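Local atomic coordinates of acidocalcisomal pyrophosphatase (Trypanosoma cruzi, PDB entry 5CUV), a protein that probably hydrolyses inorganic diphosphate to phosphate with the help of magnesium, as soluble pyrophosphatases of its family do. Residues 296-301 with 328-333; 313-318 with 389-394; 168-173 with 183-188. All blocks are in the same frame, centred on the assembly; numbering follows the deposited sequence.

Overall arrangement
Along the chain contact 3 comes first, as the hairpin of strands 166-173 and 182-189, and closes before the other two begin. Contacts 1 and 2 are interleaved, their segments alternating in the order 296-301, 313-318, 328-333 and 389-394. Their centres lie about 9 Å apart and they share one mixed sheet, in which strand 326-335 stands between strands 296-299 and 310-323; the backbone of Ile332 probably hydrogen-bonds to Leu316 and Gly317. Contact 1 carries magnesium-site aspartates at one end of this sheet, and contact 2 lays helix 388-412 across it. Contact 3, centred about 23 Å from contact 1 and 28 Å from contact 2, belongs to a separate antiparallel sheet that reaches a second subunit.

Contact 1: residues 296-301 with 328-333; sequences DAIEIG and DWKVIC. With MG (magnesium ion), chain D.
Lys330 NZ is gripped by two carboxylates at once, Asp296 OD2 lying 3.0 Å from this nitrogen across the strand pair and Asp328 OD2 2.8 Å from it within its own strand. Tyr270 adds its hydroxyl as a further hydrogen-bonding partner. A long flexible lysine suits this place: its chain, bent at chi2 and chi4, lies beside the Asp296 side chain with both pointing the same way, and its amino group ends among the acids of a metal centre. Asp328 OD1 binds the magnesium ion at 2.5 Å, while both carboxylate oxygens of Asp296, OD1 and OD2, stand 3.0 Å from the ion, longer than a usual direct bond. Asp291 completes this group of three aspartates, and the lysine probably offsets part of their negative charge.

The acids are mounted on a parallel strand pair in the twisted beta barrel of the soluble pyrophosphatases. Val331 bonds to both neighbours of Ala297: its N donates to Asp296 O at 2.8 Å, and its O receives Ile298 N in a nearly straight bond of 176°. Cys333 brackets Glu299 in the same way, accepting Ile300 N at 2.8 Å and donating to Ile298 O. On the face that carries Lys330, branched aliphatic side chains pack side by side, Ile298 CD1 4.2 Å from Ile332 CD1, with the helix 357-367 covering Ile298. On the other face, small Ala297 fits beside Val331, and Cys333 SG lies 3.8 Å from Glu299 CB. The Glu299 carboxylate itself is held by the backbone N of Ser335.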
ATOM      1  N   ASP A 296      -0.164   9.765  27.666  1.00 19.21           N
ATOM      2  CA  ASP A 296      -1.016   8.807  27.006  1.00 19.18           C
ATOM      3  C   ASP A 296      -1.010   8.952  25.527  1.00 18.42           C
ATOM      4  O   ASP A 296      -0.958  10.082  24.988  1.00 18.00           O
ATOM      5  CB  ASP A 296      -2.432   8.990  27.469  1.00 22.21           C
ATOM      6  CG  ASP A 296      -2.616   8.575  28.842  1.00 25.41           C
ATOM      7  OD1 ASP A 296      -1.609   8.358  29.523  1.00 29.71           O
ATOM      8  OD2 ASP A 296      -3.771   8.462  29.269  1.00 30.37           O
ATOM      9  N   ALA A 297      -1.119   7.813  24.851  1.00 16.07           N
ATOM     10  CA  ALA A 297      -1.088   7.862  23.410  1.00 15.41           C
ATOM     11  C   ALA A 297      -2.043   6.913  22.776  1.00 14.97           C
ATOM     12  O   ALA A 297      -2.257   5.815  23.299  1.00 15.70           O
ATOM     13  CB  ALA A 297       0.330   7.584  22.925  1.00 15.40           C
ATOM     14  N   ILE A 298      -2.597   7.341  21.646  1.00 15.06           N
ATOM     15  CA  ILE A 298      -3.539   6.561  20.839  1.00 16.52           C
ATOM     16  C   ILE A 298      -2.904   6.306  19.446  1.00 17.80           C
ATOM     17  O   ILE A 298      -2.598   7.264  18.727  1.00 18.71           O
ATOM     18  CB  ILE A 298      -4.819   7.359  20.674  1.00 16.95           C
ATOM     19  CG1 ILE A 298      -5.458   7.587  22.024  1.00 18.13           C
ATOM     20  CG2 ILE A 298      -5.782   6.658  19.829  1.00 17.67           C
ATOM     21  CD1 ILE A 298      -6.513   8.682  21.970  1.00 19.03           C
ATOM     22  N   GLU A 299      -2.676   5.044  19.060  1.00 18.32           N
ATOM     23  CA  GLU A 299      -2.053   4.753  17.736  1.00 18.52           C
ATOM     24  C   GLU A 299      -3.188   4.322  16.802  1.00 17.32           C
ATOM     25  O   GLU A 299      -3.828   3.321  17.068  1.00 19.60           O
ATOM     26  CB  GLU A 299      -0.974   3.635  17.853  1.00 19.05           C
ATOM     27  CG  GLU A 299      -0.161   3.260  16.570  1.00 23.99           C
ATOM     28  CD  GLU A 299      -0.945   2.482  15.416  1.00 29.20           C
ATOM     29  OE1 GLU A 299      -0.665   2.789  14.227  1.00 33.62           O
ATOM     30  OE2 GLU A 299      -1.795   1.572  15.639  1.00 28.67           O
ATOM     31  N   ILE A 300      -3.382   5.042  15.694  1.00 15.32           N
ATOM     32  CA  ILE A 300      -4.459   4.794  14.760  1.00 13.30           C
ATOM     33  C   ILE A 300      -4.284   3.895  13.519  1.00 14.29           C
ATOM     34  O   ILE A 300      -5.123   3.903  12.639  1.00 12.55           O
ATOM     35  CB  ILE A 300      -5.095   6.143  14.339  1.00 13.04           C
ATOM     36  CG1 ILE A 300      -4.259   6.856  13.301  1.00 12.79           C
ATOM     37  CG2 ILE A 300      -5.243   7.061  15.593  1.00 12.48           C
ATOM     38  CD1 ILE A 300      -4.694   8.318  13.094  1.00 10.22           C
ATOM     39  N   GLY A 301      -3.242   3.056  13.466  1.00 16.37           N
ATOM     40  CA  GLY A 301      -3.114   2.157  12.319  1.00 19.05           C
ATOM     41  C   GLY A 301      -4.145   1.048  12.445  1.00 20.32           C
ATOM     42  O   GLY A 301      -4.818   0.907  13.478  1.00 20.65           O
ATOM     43  N   ASP A 328      -4.899  16.038  30.687  1.00 34.39           N
ATOM     44  CA  ASP A 328      -4.665  14.661  30.299  1.00 32.58           C
ATOM     45  C   ASP A 328      -4.580  14.518  28.765  1.00 27.43           C
ATOM     46  O   ASP A 328      -5.524  14.163  28.078  1.00 25.68           O
ATOM     47  CB  ASP A 328      -5.791  13.838  30.946  1.00 37.24           C
ATOM     48  CG  ASP A 328      -5.855  12.393  30.461  1.00 41.78           C
ATOM     49  OD1 ASP A 328      -4.759  11.781  30.260  1.00 43.22           O
ATOM     50  OD2 ASP A 328      -7.031  11.891  30.333  1.00 42.69           O
ATOM     51  N   TRP A 329      -3.410  14.881  28.270  1.00 24.13           N
ATOM     52  CA  TRP A 329      -3.060  14.821  26.867  1.00 21.70           C
ATOM     53  C   TRP A 329      -3.155  13.390  26.303  1.00 20.85           C
ATOM     54  O   TRP A 329      -2.897  12.387  26.956  1.00 20.28           O
ATOM     55  CB  TRP A 329      -1.618  15.311  26.646  1.00 20.19           C
ATOM     56  CG  TRP A 329      -1.302  16.797  26.944  1.00 23.44           C
ATOM     57  CD1 TRP A 329      -0.521  17.287  27.974  1.00 21.83           C
ATOM     58  CD2 TRP A 329      -1.803  17.971  26.240  1.00 23.88           C
ATOM     59  NE1 TRP A 329      -0.521  18.648  27.956  1.00 21.92           N
ATOM     60  CE2 TRP A 329      -1.298  19.108  26.920  1.00 23.46           C
ATOM     61  CE3 TRP A 329      -2.620  18.162  25.116  1.00 23.10           C
ATOM     62  CZ2 TRP A 329      -1.591  20.432  26.523  1.00 22.88           C
ATOM     63  CZ3 TRP A 329      -2.907  19.489  24.716  1.00 24.02           C
ATOM     64  CH2 TRP A 329      -2.387  20.605  25.431  1.00 22.92           C
ATOM     65  N   LYS A 330      -3.539  13.308  25.053  1.00 20.95           N
ATOM     66  CA  LYS A 330      -3.630  12.051  24.367  1.00 19.75           C
ATOM     67  C   LYS A 330      -2.931  12.321  23.036  1.00 19.30           C
ATOM     68  O   LYS A 330      -3.455  13.058  22.194  1.00 18.69           O
ATOM     69  CB  LYS A 330      -5.103  11.696  24.220  1.00 19.83           C
ATOM     70  CG  LYS A 330      -5.742  11.682  25.596  1.00 18.37           C
ATOM     71  CD  LYS A 330      -6.593  10.507  25.869  1.00 19.59           C
ATOM     72  CE  LYS A 330      -7.101  10.591  27.297  1.00 21.73           C
ATOM     73  NZ  LYS A 330      -6.168  10.069  28.322  1.00 18.16           N
ATOM     74  N   VAL A 331      -1.704  11.796  22.898  1.00 18.41           N
ATOM     75  CA  VAL A 331      -0.944  11.972  21.660  1.00 17.40           C
ATOM     76  C   VAL A 331      -1.566  11.087  20.600  1.00 16.70           C
ATOM     77  O   VAL A 331      -1.846   9.911  20.859  1.00 18.12           O
ATOM     78  CB  VAL A 331       0.532  11.551  21.816  1.00 17.10           C
ATOM     79  CG1 VAL A 331       1.246  11.458  20.452  1.00 14.73           C
ATOM     80  CG2 VAL A 331       1.220  12.525  22.637  1.00 17.65           C
ATOM     81  N   ILE A 332      -1.811  11.652  19.432  1.00 15.41           N
ATOM     82  CA  ILE A 332      -2.364  10.882  18.325  1.00 15.87           C
ATOM     83  C   ILE A 332      -1.174  10.502  17.460  1.00 15.98           C
ATOM     84  O   ILE A 332      -0.454  11.372  16.996  1.00 17.84           O
ATOM     85  CB  ILE A 332      -3.322  11.724  17.454  1.00 15.47           C
ATOM     86  CG1 ILE A 332      -4.343  12.436  18.336  1.00 15.46           C
ATOM     87  CG2 ILE A 332      -3.975  10.852  16.449  1.00 12.95           C
ATOM     88  CD1 ILE A 332      -5.185  11.469  19.124  1.00 12.95           C
ATOM     89  N   CYS A 333      -0.982   9.216  17.235  1.00 16.42           N
ATOM     90  CA  CYS A 333       0.136   8.756  16.464  1.00 18.22           C
ATOM     91  C   CYS A 333      -0.268   7.548  15.613  1.00 20.31           C
ATOM     92  O   CYS A 333      -1.387   7.025  15.766  1.00 20.42           O
ATOM     93  CB  CYS A 333       1.255   8.334  17.410  1.00 17.43           C
ATOM     94  SG  CYS A 333       0.838   6.887  18.432  1.00 20.89           S
TER
HETATM   95 MG    MG D 502      -2.810  10.561  31.146  1.00 41.24          MG

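Contact 2: residues 313-318 with 389-394; sequences VKVLGI and SFAMKV
In Ile318, CG1 stands opposite the backbone N (chi1 -164°) and the chain is extended beyond, which sends CD1 out to meet Val394 CG1 tip to tip at 3.7 Å. The same torsion leaves CG2 at the edge of the Phe390 ring, close to the ring plane and 3.6 Å from CD2. Val315 is turned likewise, with chi1 at 172°, and sets its CG1 3.6 Å from Ala391 CB. The backbones come nearest at Gly317 and Ala391, whose CA atoms are 5.3 Å apart: the small alanine methyl fits between Val315 and Ile318 and also meets Gly317 O, allowing the helix to lie near the strand.

Strand and helix segments cross at 89°, so a short patch of each does the touching. A classic beta bulge shapes the strand side, where Leu316 and Gly317 both face Ile332 of the neighbouring strand. The extra residue lets Val315 and Ile318 both project toward the helix while Leu316 points away. Beyond this apolar seam, Phe390 packs edge-to-face with Phe381, and Trp329 touches both Ile318 and Val394. At the other end the flexible Met392, a selenomethionine here, puts CG 4.3 Å from Val315 CG1 and also touches Asn222 of the malate pocket.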
ATOM      1  N   VAL A 313       6.319   4.717  16.355  1.00 16.13           N
ATOM      2  CA  VAL A 313       5.207   5.477  15.823  1.00 14.64           C
ATOM      3  C   VAL A 313       5.608   6.867  15.353  1.00 15.83           C
ATOM      4  O   VAL A 313       6.677   7.403  15.670  1.00 15.07           O
ATOM      5  CB  VAL A 313       4.077   5.608  16.868  1.00 13.44           C
ATOM      6  CG1 VAL A 313       3.553   4.235  17.264  1.00  9.60           C
ATOM      7  CG2 VAL A 313       4.620   6.351  18.117  1.00 10.84           C
ATOM      8  N   LYS A 314       4.714   7.450  14.579  1.00 16.77           N
ATOM      9  CA  LYS A 314       4.915   8.768  14.021  1.00 17.82           C
ATOM     10  C   LYS A 314       3.836   9.607  14.705  1.00 16.86           C
ATOM     11  O   LYS A 314       2.702   9.252  14.683  1.00 18.59           O
ATOM     12  CB  LYS A 314       4.723   8.698  12.506  1.00 17.50           C
ATOM     13  CG  LYS A 314       4.920  10.060  11.819  1.00 20.50           C
ATOM     14  CD  LYS A 314       4.191  10.206  10.471  1.00 20.75           C
ATOM     15  CE  LYS A 314       4.987   9.623   9.339  1.00 24.41           C
ATOM     16  NZ  LYS A 314       4.327   9.987   8.039  1.00 26.31           N
ATOM     17  N   VAL A 315       4.207  10.698  15.344  1.00 17.35           N
ATOM     18  CA  VAL A 315       3.292  11.588  16.082  1.00 15.36           C
ATOM     19  C   VAL A 315       2.596  12.526  15.091  1.00 16.10           C
ATOM     20  O   VAL A 315       3.255  13.210  14.325  1.00 16.21           O
ATOM     21  CB  VAL A 315       4.099  12.470  17.111  1.00 13.98           C
ATOM     22  CG1 VAL A 315       3.201  13.478  17.689  1.00 15.73           C
ATOM     23  CG2 VAL A 315       4.699  11.623  18.244  1.00 10.38           C
ATOM     24  N   LEU A 316       1.269  12.549  15.109  1.00 15.84           N
ATOM     25  CA  LEU A 316       0.511  13.384  14.195  1.00 15.01           C
ATOM     26  C   LEU A 316      -0.131  14.579  14.845  1.00 16.67           C
ATOM     27  O   LEU A 316      -0.358  15.569  14.178  1.00 17.73           O
ATOM     28  CB  LEU A 316      -0.578  12.578  13.523  1.00 13.42           C
ATOM     29  CG  LEU A 316       0.022  11.407  12.745  1.00 14.93           C
ATOM     30  CD1 LEU A 316      -1.085  10.328  12.544  1.00 11.70           C
ATOM     31  CD2 LEU A 316       0.705  11.929  11.383  1.00 10.47           C
ATOM     32  N   GLY A 317      -0.464  14.499  16.129  1.00 17.04           N
ATOM     33  CA  GLY A 317      -1.091  15.646  16.755  1.00 17.12           C
ATOM     34  C   GLY A 317      -1.419  15.329  18.204  1.00 19.19           C
ATOM     35  O   GLY A 317      -0.918  14.353  18.789  1.00 18.11           O
ATOM     36  N   ILE A 318      -2.303  16.112  18.803  1.00 18.23           N
ATOM     37  CA  ILE A 318      -2.593  15.800  20.171  1.00 18.43           C
ATOM     38  C   ILE A 318      -3.914  16.433  20.452  1.00 20.08           C
ATOM     39  O   ILE A 318      -4.285  17.420  19.776  1.00 20.92           O
ATOM     40  CB  ILE A 318      -1.457  16.349  21.060  1.00 17.56           C
ATOM     41  CG1 ILE A 318      -1.505  15.717  22.454  1.00 18.38           C
ATOM     42  CG2 ILE A 318      -1.482  17.873  21.047  1.00 14.88           C
ATOM     43  CD1 ILE A 318      -0.198  16.023  23.300  1.00 16.52           C
ATOM     44  N   SER A 389       3.753  19.735  15.477  1.00 25.61           N
ATOM     45  CA  SER A 389       4.760  20.539  16.119  1.00 26.28           C
ATOM     46  C   SER A 389       4.310  20.772  17.534  1.00 25.39           C
ATOM     47  O   SER A 389       5.082  20.599  18.479  1.00 27.17           O
ATOM     48  CB  SER A 389       4.972  21.847  15.379  1.00 28.18           C
ATOM     49  OG  SER A 389       5.476  21.555  14.074  1.00 34.84           O
ATOM     50  N   PHE A 390       3.051  21.106  17.704  1.00 23.48           N
ATOM     51  CA  PHE A 390       2.530  21.309  19.045  1.00 23.41           C
ATOM     52  C   PHE A 390       2.663  20.056  19.928  1.00 23.97           C
ATOM     53  O   PHE A 390       2.986  20.137  21.121  1.00 24.01           O
ATOM     54  CB  PHE A 390       1.052  21.731  18.984  1.00 24.42           C
ATOM     55  CG  PHE A 390       0.489  22.117  20.322  1.00 26.67           C
ATOM     56  CD1 PHE A 390       0.577  23.435  20.784  1.00 27.20           C
ATOM     57  CD2 PHE A 390      -0.109  21.166  21.144  1.00 25.44           C
ATOM     58  CE1 PHE A 390       0.074  23.801  22.042  1.00 26.29           C
ATOM     59  CE2 PHE A 390      -0.614  21.532  22.401  1.00 25.86           C
ATOM     60  CZ  PHE A 390      -0.523  22.847  22.844  1.00 26.69           C
ATOM     61  N   ALA A 391       2.427  18.889  19.343  1.00 24.69           N
ATOM     62  CA  ALA A 391       2.507  17.631  20.091  1.00 26.00           C
ATOM     63  C   ALA A 391       3.915  17.255  20.568  1.00 27.13           C
ATOM     64  O   ALA A 391       4.164  16.946  21.747  1.00 26.53           O
ATOM     65  CB  ALA A 391       1.891  16.503  19.247  1.00 25.63           C
HETATM   66  N   MSE A 392       4.834  17.340  19.724  1.00 30.63           N
HETATM   67  CA  MSE A 392       6.151  17.088  19.937  1.00 33.40           C
HETATM   68  C   MSE A 392       6.773  17.942  20.939  1.00 32.10           C
HETATM   69  O   MSE A 392       7.613  17.513  21.554  1.00 30.47           O
HETATM   70  CB  MSE A 392       6.748  17.218  18.578  1.00 37.42           C
HETATM   71  CG  MSE A 392       6.489  16.176  17.501  1.00 45.12           C
HETATM   72 SE   MSE A 392       7.536  15.870  15.950  1.00 59.00          SE
HETATM   73  CE  MSE A 392       6.979  16.787  14.600  1.00 52.87           C
ATOM     74  N   LYS A 393       6.295  19.123  21.105  1.00 30.41           N
ATOM     75  CA  LYS A 393       6.729  20.129  22.092  1.00 28.71           C
ATOM     76  C   LYS A 393       6.251  19.674  23.476  1.00 27.79           C
ATOM     77  O   LYS A 393       6.946  19.762  24.466  1.00 27.15           O
ATOM     78  CB  LYS A 393       6.109  21.478  21.790  1.00 30.68           C
ATOM     79  CG  LYS A 393       7.019  22.626  21.789  1.00 31.49           C
ATOM     80  CD  LYS A 393       6.431  23.669  20.827  1.00 33.81           C
ATOM     81  CE  LYS A 393       6.846  23.420  19.365  1.00 33.64           C
ATOM     82  NZ  LYS A 393       6.966  24.697  18.626  1.00 33.75           N
ATOM     83  N   VAL A 394       4.999  19.235  23.526  1.00 26.96           N
ATOM     84  CA  VAL A 394       4.386  18.726  24.734  1.00 24.53           C
ATOM     85  C   VAL A 394       5.151  17.467  25.132  1.00 24.72           C
ATOM     86  O   VAL A 394       5.469  17.221  26.286  1.00 23.45           O
ATOM     87  CB  VAL A 394       2.974  18.365  24.402  1.00 24.22           C
ATOM     88  CG1 VAL A 394       2.327  17.593  25.562  1.00 25.25           C
ATOM     89  CG2 VAL A 394       2.213  19.642  24.001  1.00 22.25           C
TER

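Contact 3: residues 168-173 with 183-188; sequences LLTRET and VLYYFR
Charge meets aromatic ring where Arg171 crosses Tyr186 at about a right angle. Its extended chain carries the guanidinium over one ring face, with CZ 4.3 Å from the centroid of the Tyr186 ring and only 14° off the ring normal. NH1 leads, sitting above the ring centre, while the two planes are inclined by 56°, a cation-pi contact rather than a flat stack. The charge of this group is also met by Glu195, whose OE1 pairs with Arg171 NH2 while OE2 pairs with Arg188 NH1. Long Arg171 suits this more exposed place, reaching over Tyr186 to that carboxylate.

Backbone bonding is that of an antiparallel beta hairpin, strands 166-173 and 182-189, in a curled sheet where strand 182-189 also pairs with strands 195-198 and 249-254. Leu169 and Tyr186 form one hydrogen-bonded pair, Leu169 N giving to Tyr186 O at 2.7 Å and Tyr186 N giving back to Leu169 O. Two residues on, Arg171 and Leu184 repeat the exchange.

Side-chain packing differs between the faces. Apolar Leu168, Val183 and Phe187 suit their buried positions on one face, where Leu168 CD1 lies in plane at the edge of the Phe187 ring, 3.5 Å from CE1. Thr170 and Tyr185 run side by side there; the threonine's CG2 is anti to its carbonyl carbon and comes 3.4 Å from Tyr185 CE2, while the hydroxyl of this buried tyrosine bonds to Gly308 O. On the opposite face Leu169 CD1 sits over one face of the Arg188 guanidinium, toward its rim. A second subunit packs its Val212 on Phe187 and hydrogen-bonds to the Leu168 backbone.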
ATOM      1  N   LEU A 168      14.551  -5.910  22.687  1.00 29.52           N
ATOM      2  CA  LEU A 168      13.533  -5.832  23.682  1.00 28.97           C
ATOM      3  C   LEU A 168      12.755  -7.137  23.702  1.00 30.31           C
ATOM      4  O   LEU A 168      12.394  -7.636  22.660  1.00 31.09           O
ATOM      5  CB  LEU A 168      12.614  -4.684  23.329  1.00 26.19           C
ATOM      6  CG  LEU A 168      11.551  -4.411  24.357  1.00 25.69           C
ATOM      7  CD1 LEU A 168      12.288  -3.918  25.564  1.00 25.49           C
ATOM      8  CD2 LEU A 168      10.485  -3.388  23.877  1.00 26.99           C
ATOM      9  N   LEU A 169      12.519  -7.708  24.879  1.00 30.94           N
ATOM     10  CA  LEU A 169      11.724  -8.942  25.012  1.00 31.61           C
ATOM     11  C   LEU A 169      10.641  -8.703  26.046  1.00 32.34           C
ATOM     12  O   LEU A 169      10.844  -7.965  27.019  1.00 32.56           O
ATOM     13  CB  LEU A 169      12.545 -10.112  25.560  1.00 31.30           C
ATOM     14  CG  LEU A 169      13.771 -10.580  24.807  1.00 32.38           C
ATOM     15  CD1 LEU A 169      14.585 -11.502  25.660  1.00 31.53           C
ATOM     16  CD2 LEU A 169      13.319 -11.254  23.556  1.00 33.18           C
ATOM     17  N   THR A 170       9.499  -9.330  25.848  1.00 32.50           N
ATOM     18  CA  THR A 170       8.437  -9.230  26.825  1.00 33.15           C
ATOM     19  C   THR A 170       8.027 -10.651  27.267  1.00 33.46           C
ATOM     20  O   THR A 170       8.126 -11.606  26.509  1.00 32.27           O
ATOM     21  CB  THR A 170       7.229  -8.531  26.250  1.00 33.70           C
ATOM     22  OG1 THR A 170       6.778  -9.253  25.104  1.00 35.40           O
ATOM     23  CG2 THR A 170       7.558  -7.137  25.863  1.00 33.65           C
ATOM     24  N   ARG A 171       7.600 -10.816  28.507  1.00 34.91           N
ATOM     25  CA  ARG A 171       7.169 -12.141  28.933  1.00 36.56           C
ATOM     26  C   ARG A 171       6.014 -11.950  29.822  1.00 36.81           C
ATOM     27  O   ARG A 171       6.017 -11.060  30.644  1.00 38.20           O
ATOM     28  CB  ARG A 171       8.220 -12.864  29.735  1.00 38.27           C
ATOM     29  CG  ARG A 171       9.443 -13.158  28.992  1.00 42.64           C
ATOM     30  CD  ARG A 171      10.193 -14.297  29.677  1.00 46.57           C
ATOM     31  NE  ARG A 171      11.449 -14.527  28.971  1.00 50.72           N
ATOM     32  CZ  ARG A 171      12.623 -14.013  29.342  1.00 52.11           C
ATOM     33  NH1 ARG A 171      12.715 -13.248  30.433  1.00 53.27           N
ATOM     34  NH2 ARG A 171      13.701 -14.234  28.596  1.00 52.75           N
ATOM     35  N   GLU A 172       4.996 -12.751  29.635  1.00 37.80           N
ATOM     36  CA  GLU A 172       3.841 -12.673  30.509  1.00 39.33           C
ATOM     37  C   GLU A 172       4.101 -13.645  31.664  1.00 39.50           C
ATOM     38  O   GLU A 172       4.945 -14.524  31.562  1.00 39.70           O
ATOM     39  CB  GLU A 172       2.579 -13.101  29.766  1.00 39.35           C
ATOM     40  CG  GLU A 172       2.288 -12.275  28.535  1.00 41.16           C
ATOM     41  CD  GLU A 172       0.953 -12.660  27.896  1.00 42.70           C
ATOM     42  OE1 GLU A 172       0.994 -12.942  26.693  1.00 44.98           O
ATOM     43  OE2 GLU A 172      -0.126 -12.688  28.559  1.00 41.42           O
ATOM     44  N   THR A 173       3.394 -13.469  32.766  1.00 39.56           N
ATOM     45  CA  THR A 173       3.524 -14.361  33.900  1.00 39.31           C
ATOM     46  C   THR A 173       2.227 -14.147  34.609  1.00 39.83           C
ATOM     47  O   THR A 173       1.606 -13.108  34.457  1.00 40.83           O
ATOM     48  CB  THR A 173       4.632 -13.957  34.889  1.00 39.31           C
ATOM     49  OG1 THR A 173       4.173 -12.844  35.668  1.00 38.72           O
ATOM     50  CG2 THR A 173       5.955 -13.601  34.151  1.00 37.88           C
ATOM     51  N   VAL A 183       3.220  -8.218  32.533  1.00 24.81           N
ATOM     52  CA  VAL A 183       3.939  -8.378  31.313  1.00 22.53           C
ATOM     53  C   VAL A 183       5.295  -7.771  31.698  1.00 23.25           C
ATOM     54  O   VAL A 183       5.385  -6.590  31.985  1.00 22.13           O
ATOM     55  CB  VAL A 183       3.270  -7.617  30.124  1.00 22.49           C
ATOM     56  CG1 VAL A 183       4.152  -7.764  28.824  1.00 21.71           C
ATOM     57  CG2 VAL A 183       1.918  -8.197  29.827  1.00 20.67           C
ATOM     58  N   LEU A 184       6.350  -8.594  31.719  1.00 24.80           N
ATOM     59  CA  LEU A 184       7.718  -8.145  32.082  1.00 24.97           C
ATOM     60  C   LEU A 184       8.546  -7.791  30.863  1.00 24.64           C
ATOM     61  O   LEU A 184       8.295  -8.336  29.793  1.00 25.24           O
ATOM     62  CB  LEU A 184       8.470  -9.244  32.849  1.00 25.63           C
ATOM     63  CG  LEU A 184       7.911  -9.897  34.139  1.00 26.46           C
ATOM     64  CD1 LEU A 184       9.027  -9.998  35.127  1.00 25.60           C
ATOM     65  CD2 LEU A 184       6.831  -9.101  34.739  1.00 24.08           C
ATOM     66  N   TYR A 185       9.536  -6.901  31.033  1.00 24.27           N
ATOM     67  CA  TYR A 185      10.429  -6.480  29.942  1.00 22.83           C
ATOM     68  C   TYR A 185      11.917  -6.793  30.148  1.00 23.48           C
ATOM     69  O   TYR A 185      12.452  -6.709  31.237  1.00 24.36           O
ATOM     70  CB  TYR A 185      10.257  -4.981  29.679  1.00 21.12           C
ATOM     71  CG  TYR A 185       8.865  -4.597  29.173  1.00 20.33           C
ATOM     72  CD1 TYR A 185       7.811  -4.424  30.072  1.00 19.31           C
ATOM     73  CD2 TYR A 185       8.600  -4.434  27.806  1.00 19.97           C
ATOM     74  CE1 TYR A 185       6.544  -4.105  29.635  1.00 21.36           C
ATOM     75  CE2 TYR A 185       7.309  -4.106  27.332  1.00 18.63           C
ATOM     76  CZ  TYR A 185       6.278  -3.941  28.256  1.00 21.66           C
ATOM     77  OH  TYR A 185       4.980  -3.596  27.871  1.00 20.05           O
ATOM     78  N   TYR A 186      12.598  -7.173  29.090  1.00 24.62           N
ATOM     79  CA  TYR A 186      14.011  -7.468  29.196  1.00 25.89           C
ATOM     80  C   TYR A 186      14.734  -7.019  27.961  1.00 26.98           C
ATOM     81  O   TYR A 186      14.165  -6.918  26.884  1.00 27.86           O
ATOM     82  CB  TYR A 186      14.264  -8.971  29.254  1.00 26.40           C
ATOM     83  CG  TYR A 186      13.566  -9.711  30.334  1.00 27.61           C
ATOM     84  CD1 TYR A 186      12.201  -9.917  30.261  1.00 28.05           C
ATOM     85  CD2 TYR A 186      14.252 -10.103  31.491  1.00 28.73           C
ATOM     86  CE1 TYR A 186      11.523 -10.471  31.305  1.00 30.04           C
ATOM     87  CE2 TYR A 186      13.590 -10.655  32.541  1.00 28.08           C
ATOM     88  CZ  TYR A 186      12.219 -10.833  32.455  1.00 29.81           C
ATOM     89  OH  TYR A 186      11.503 -11.301  33.537  1.00 31.12           O
ATOM     90  N   PHE A 187      16.023  -6.807  28.116  1.00 28.19           N
ATOM     91  CA  PHE A 187      16.888  -6.497  26.996  1.00 28.14           C
ATOM     92  C   PHE A 187      17.725  -7.733  26.857  1.00 31.08           C
ATOM     93  O   PHE A 187      18.084  -8.404  27.856  1.00 31.48           O
ATOM     94  CB  PHE A 187      17.842  -5.352  27.306  1.00 24.07           C
ATOM     95  CG  PHE A 187      17.232  -4.023  27.182  1.00 22.39           C
ATOM     96  CD1 PHE A 187      15.925  -3.881  26.716  1.00 22.81           C
ATOM     97  CD2 PHE A 187      17.956  -2.916  27.468  1.00 22.63           C
ATOM     98  CE1 PHE A 187      15.358  -2.652  26.532  1.00 22.38           C
ATOM     99  CE2 PHE A 187      17.406  -1.678  27.294  1.00 24.24           C
ATOM    100  CZ  PHE A 187      16.090  -1.537  26.816  1.00 23.44           C
ATOM    101  N   ARG A 188      18.017  -8.056  25.618  1.00 35.09           N
ATOM    102  CA  ARG A 188      18.905  -9.155  25.346  1.00 38.97           C
ATOM    103  C   ARG A 188      20.032  -8.481  24.632  1.00 42.12           C
ATOM    104  O   ARG A 188      19.825  -7.763  23.618  1.00 42.06           O
ATOM    105  CB  ARG A 188      18.331 -10.192  24.418  1.00 39.65           C
ATOM    106  CG  ARG A 188      19.423 -11.095  23.922  1.00 41.26           C
ATOM    107  CD  ARG A 188      18.879 -12.135  22.964  1.00 42.81           C
ATOM    108  NE  ARG A 188      18.075 -13.083  23.716  1.00 43.87           N
ATOM    109  CZ  ARG A 188      16.977 -13.658  23.253  1.00 44.51           C
ATOM    110  NH1 ARG A 188      16.332 -14.500  24.057  1.00 43.25           N
ATOM    111  NH2 ARG A 188      16.534 -13.388  22.006  1.00 43.71           N
TER